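Local coordinates for protein Rab GDP-dissociation inhibitor (Saccharomyces cerevisiae, PDB 2BCG) that holds Sec4 and related Rab GTPases in the GDP-bound state by slowing nucleotide release, and extracts GDP-bound Ypt7 from vacuolar membranes, at residues G28-V32 and D33-V37; F248-L251 and S252-G256. All coordinates share one frame; numbering follows the deposited sequence.

Contact 1: residues G28-V32 and D33-V37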
loop_
_atom_site.group_PDB
_atom_site.type_symbol
_atom_site.label_atom_id
_atom_site.label_comp_id
_atom_site.label_asym_id
_atom_site.label_seq_id
_atom_site.Cartn_x
_atom_site.Cartn_y
_atom_site.Cartn_z
ATOM N N GLY A 28 4.639 -6.069 -10.440
ATOM C CA GLY A 28 6.002 -6.082 -9.867
ATOM C C GLY A 28 6.702 -7.429 -9.977
ATOM O O GLY A 28 7.851 -7.493 -10.396
ATOM N N LEU A 29 6.000 -8.507 -9.616
ATOM C CA LEU A 29 6.607 -9.846 -9.660
ATOM C C LEU A 29 6.985 -10.240 -11.068
ATOM O O LEU A 29 8.063 -10.826 -11.300
ATOM C CB LEU A 29 5.658 -10.901 -9.059
ATOM C CG LEU A 29 5.415 -10.746 -7.555
ATOM C CD1 LEU A 29 4.373 -11.729 -7.138
ATOM C CD2 LEU A 29 6.723 -10.896 -6.738
ATOM N N LEU A 30 6.112 -9.934 -12.023
ATOM C CA LEU A 30 6.395 -10.303 -13.409
ATOM C C LEU A 30 7.531 -9.457 -14.006
ATOM O O LEU A 30 8.349 -9.987 -14.738
ATOM C CB LEU A 30 5.133 -10.195 -14.235
ATOM C CG LEU A 30 4.077 -11.259 -13.859
ATOM C CD1 LEU A 30 2.733 -10.894 -14.458
ATOM C CD2 LEU A 30 4.511 -12.682 -14.365
ATOM N N SER A 31 7.607 -8.162 -13.673
ATOM C CA SER A 31 8.726 -7.332 -14.079
ATOM C C SER A 31 10.023 -7.910 -13.484
ATOM O O SER A 31 11.048 -8.033 -14.196
ATOM C CB SER A 31 8.514 -5.870 -13.675
ATOM O OG SER A 31 7.535 -5.272 -14.517
ATOM N N VAL A 32 9.975 -8.276 -12.202
ATOM C CA VAL A 32 11.147 -8.911 -11.558
ATOM C C VAL A 32 11.568 -10.202 -12.282
ATOM O O VAL A 32 12.779 -10.471 -12.398
ATOM C CB VAL A 32 10.896 -9.170 -10.048
ATOM C CG1 VAL A 32 11.999 -10.079 -9.453
ATOM C CG2 VAL A 32 10.878 -7.850 -9.313
ATOM N N ASP A 33 10.594 -10.977 -12.737
ATOM C CA ASP A 33 10.864 -12.219 -13.499
ATOM C C ASP A 33 11.534 -11.912 -14.863
ATOM O O ASP A 33 11.999 -12.836 -15.541
ATOM C CB ASP A 33 9.558 -12.955 -13.822
ATOM C CG ASP A 33 8.989 -13.766 -12.655
ATOM O OD1 ASP A 33 7.785 -14.106 -12.751
ATOM O OD2 ASP A 33 9.710 -14.076 -11.675
ATOM N N GLY A 34 11.596 -10.639 -15.266
ATOM C CA GLY A 34 12.161 -10.272 -16.575
ATOM C C GLY A 34 11.145 -10.020 -17.678
ATOM O O GLY A 34 11.543 -9.810 -18.831
ATOM N N LYS A 35 9.843 -10.016 -17.348
ATOM C CA LYS A 35 8.799 -9.788 -18.330
ATOM C C LYS A 35 8.682 -8.282 -18.612
ATOM O O LYS A 35 8.958 -7.455 -17.733
ATOM C CB LYS A 35 7.460 -10.356 -17.855
ATOM C CG LYS A 35 7.431 -11.869 -17.580
ATOM C CD LYS A 35 7.723 -12.629 -18.869
ATOM C CE LYS A 35 7.859 -14.135 -18.652
ATOM N NZ LYS A 35 8.653 -14.760 -19.776
ATOM N N LYS A 36 8.300 -7.942 -19.848
ATOM C CA LYS A 36 8.093 -6.546 -20.292
ATOM C C LYS A 36 6.616 -6.204 -20.091
ATOM O O LYS A 36 5.751 -6.737 -20.786
ATOM C CB LYS A 36 8.460 -6.446 -21.791
ATOM C CG LYS A 36 8.348 -5.055 -22.409
ATOM C CD LYS A 36 8.654 -5.139 -23.895
ATOM C CE LYS A 36 8.662 -3.759 -24.523
ATOM N NZ LYS A 36 8.751 -3.847 -26.011
ATOM N N VAL A 37 6.327 -5.339 -19.113
ATOM C CA VAL A 37 4.946 -5.115 -18.631
ATOM C C VAL A 37 4.469 -3.695 -18.944
ATOM O O VAL A 37 5.227 -2.742 -18.759
ATOM C CB VAL A 37 4.858 -5.326 -17.083
ATOM C CG1 VAL A 37 3.462 -4.995 -16.559
ATOM C CG2 VAL A 37 5.187 -6.794 -16.759
HETATM O O HOH W 1 8.594 -12.954 -9.470
HETATM O O HOH W 2 8.368 -4.842 -17.181
#

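Contact 2: residues F248-L251 and S252-G256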
loop_
_atom_site.group_PDB
_atom_site.type_symbol
_atom_site.label_atom_id
_atom_site.label_comp_id
_atom_site.label_asym_id
_atom_site.label_seq_id
_atom_site.Cartn_x
_atom_site.Cartn_y
_atom_site.Cartn_z
ATOM N N PHE A 248 4.389 -1.313 -5.054
ATOM C CA PHE A 248 4.588 -2.404 -6.015
ATOM C C PHE A 248 4.683 -1.861 -7.449
ATOM O O PHE A 248 5.398 -2.446 -8.284
ATOM C CB PHE A 248 3.533 -3.493 -5.844
ATOM C CG PHE A 248 3.817 -4.373 -4.655
ATOM C CD1 PHE A 248 4.793 -5.394 -4.740
ATOM C CD2 PHE A 248 3.187 -4.133 -3.427
ATOM C CE1 PHE A 248 5.089 -6.194 -3.626
ATOM C CE2 PHE A 248 3.509 -4.916 -2.292
ATOM C CZ PHE A 248 4.438 -5.968 -2.404
ATOM N N ALA A 249 3.967 -0.773 -7.743
ATOM C CA ALA A 249 4.088 -0.115 -9.071
ATOM C C ALA A 249 5.513 0.417 -9.259
ATOM O O ALA A 249 6.091 0.300 -10.348
ATOM C CB ALA A 249 3.076 1.024 -9.209
ATOM N N ARG A 250 6.073 1.006 -8.200
ATOM C CA ARG A 250 7.467 1.457 -8.285
ATOM C C ARG A 250 8.415 0.242 -8.549
ATOM O O ARG A 250 9.305 0.322 -9.423
ATOM C CB ARG A 250 7.870 2.225 -7.040
ATOM C CG ARG A 250 9.322 2.663 -7.131
ATOM C CD ARG A 250 9.708 3.504 -5.958
ATOM N NE ARG A 250 11.126 3.831 -6.076
ATOM C CZ ARG A 250 11.595 4.851 -6.811
ATOM N NH1 ARG A 250 10.761 5.698 -7.463
ATOM N NH2 ARG A 250 12.912 5.022 -6.886
ATOM N N LEU A 251 8.192 -0.885 -7.833
ATOM C CA LEU A 251 9.010 -2.112 -8.070
ATOM C C LEU A 251 8.924 -2.516 -9.552
ATOM O O LEU A 251 9.945 -2.776 -10.219
ATOM C CB LEU A 251 8.506 -3.258 -7.189
ATOM C CG LEU A 251 9.229 -4.590 -7.401
ATOM C CD1 LEU A 251 10.646 -4.589 -6.818
ATOM C CD2 LEU A 251 8.373 -5.698 -6.787
ATOM N N SER A 252 7.707 -2.544 -10.082
ATOM C CA SER A 252 7.541 -2.883 -11.491
ATOM C C SER A 252 8.307 -1.891 -12.391
ATOM O O SER A 252 9.018 -2.315 -13.310
ATOM C CB SER A 252 6.063 -2.866 -11.878
ATOM O OG SER A 252 5.928 -3.302 -13.210
ATOM N N ALA A 253 8.158 -0.598 -12.125
ATOM C CA ALA A 253 8.834 0.436 -12.966
ATOM C C ALA A 253 10.353 0.260 -12.928
ATOM O O ALA A 253 11.034 0.366 -13.945
ATOM C CB ALA A 253 8.433 1.828 -12.484
ATOM N N ILE A 254 10.887 -0.045 -11.751
ATOM C CA ILE A 254 12.331 -0.241 -11.626
ATOM C C ILE A 254 12.789 -1.374 -12.533
ATOM O O ILE A 254 13.861 -1.306 -13.155
ATOM C CB ILE A 254 12.710 -0.531 -10.145
ATOM C CG1 ILE A 254 12.596 0.757 -9.333
ATOM C CG2 ILE A 254 14.116 -1.113 -10.034
ATOM C CD1 ILE A 254 12.529 0.551 -7.867
ATOM N N TYR A 255 11.993 -2.433 -12.575
ATOM C CA TYR A 255 12.357 -3.613 -13.346
ATOM C C TYR A 255 11.845 -3.589 -14.767
ATOM O O TYR A 255 11.836 -4.621 -15.438
ATOM C CB TYR A 255 11.934 -4.901 -12.622
ATOM C CG TYR A 255 12.873 -5.236 -11.499
ATOM C CD1 TYR A 255 13.938 -6.129 -11.704
ATOM C CD2 TYR A 255 12.727 -4.650 -10.245
ATOM C CE1 TYR A 255 14.799 -6.456 -10.661
ATOM C CE2 TYR A 255 13.592 -4.963 -9.193
ATOM C CZ TYR A 255 14.640 -5.855 -9.410
ATOM O OH TYR A 255 15.498 -6.182 -8.349
ATOM N N GLY A 256 11.453 -2.415 -15.240
ATOM C CA GLY A 256 11.205 -2.233 -16.657
ATOM C C GLY A 256 9.762 -1.921 -17.031
ATOM O O GLY A 256 9.467 -1.737 -18.202
#

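Contact 1: residues G28-V32 and D33-V37
A Schellman motif ends helix 21-32 here: Leu30 O takes the amide of Lys35 at 3.0 Å and Ser31 O that of Gly34 at 2.9 Å, and the chain then turns into strand 37-40. The two bonds differ in approach. Lys35 N is tilted 24° from the carbonyl plane of Leu30, whereas Gly34 N stands above the plane of Ser31, 61° out of it. Gly34 has the positive phi of a Schellman C-prime residue. Just before it, Asp33 N bonds to Leu29 O at 2.9 Å in the usual helical way. With chi1 at -79°, the Asp33 carboxylate lies on the backbone N side and swings back over that carbonyl; a water bridges Leu29 O and Asp33 OD2, donating to both, while OD1 bonds to Tyr434 OH. The CD2 branch of Leu30 passes obliquely by the carboxylate, 3.9 Å from Asp33 OD1. Beyond the turn, the CG2 methyl of Val37 folds back toward the helix, 3.6 Å from Ser31 OG and 4.2 Å from Leu30 CB. A second water fills the corner: it donates to Lys35 O, accepts from Val37 N and is hydrogen-bonded to Ser31 OG, which probably also bonds to Ser252 OG. This water thus ties the last helical turn to the first residue of the strand. Strand 14-17, helix 21-32, the glycine turn and the parallel strand 37-40 make up the beta-alpha-beta crossover of a Rossmann-like fold.

Contact 2: residues F248-L251 and S252-G256
Leu251 and Tyr255 meet one turn apart at the end of helix 243-254, and the tyrosine can be followed outward from the backbone. Its amide N bonds to Leu251 O at 3.1 Å, and CB stays 3.8 Å from that same oxygen. Because chi1 is -77°, CG leaves beside the backbone N and the ring projects outward, roughly at right angles to the helix axis, with its CD2-CE2 edge on the Leu251 side. Ring atom CD2 comes within 3.4 Å of Leu251 O, which lies in the ring plane. One atom further, CE2 is 3.8 Å from the CD1 methyl of Leu251. Further out, the side chain also touches Arg447 and an apolar side chain of the partner protein's chain. On a neighbouring line of the helix, Ile254 N bonds to Arg250 O at 2.8 Å, nearly straight out from the carbonyl. The CD1 methyl of Ile254 lies 3.9 Å from Arg250 CG; outside this turn, Arg250 NH2 pairs with an acidic side chain of the partner protein's chain. Gly256, with positive phi, closes the helix in a Schellman motif. Around this turn, Phe248 packs between helices 21-32 and 96-104, Leu251 touches Thr104, and Ala249 and Ser252 lie against Tyr259 of strand 258-260.

Contact 1 comes first along the chain and contact 2 more than 200 residues later, yet their centres lie about 8 Å apart. Each closes a helix with a Schellman glycine before a strand, and those strands, 37-40 and 258-260, are parallel neighbours in the five-stranded sheet, joined by a backbone hydrogen bond between Val37 and Thr258. The helix ends also touch: Ser31 OG and Ser252 OG lie 2.9 Å apart, and Val32 CG2 packs on Tyr255 CD2 at 3.8 Å. Residues 248-256 belong to the region that interacts with Ypt1; contact 1, which touches no other protein chain, lies next to this region within the same Rossmann-like domain.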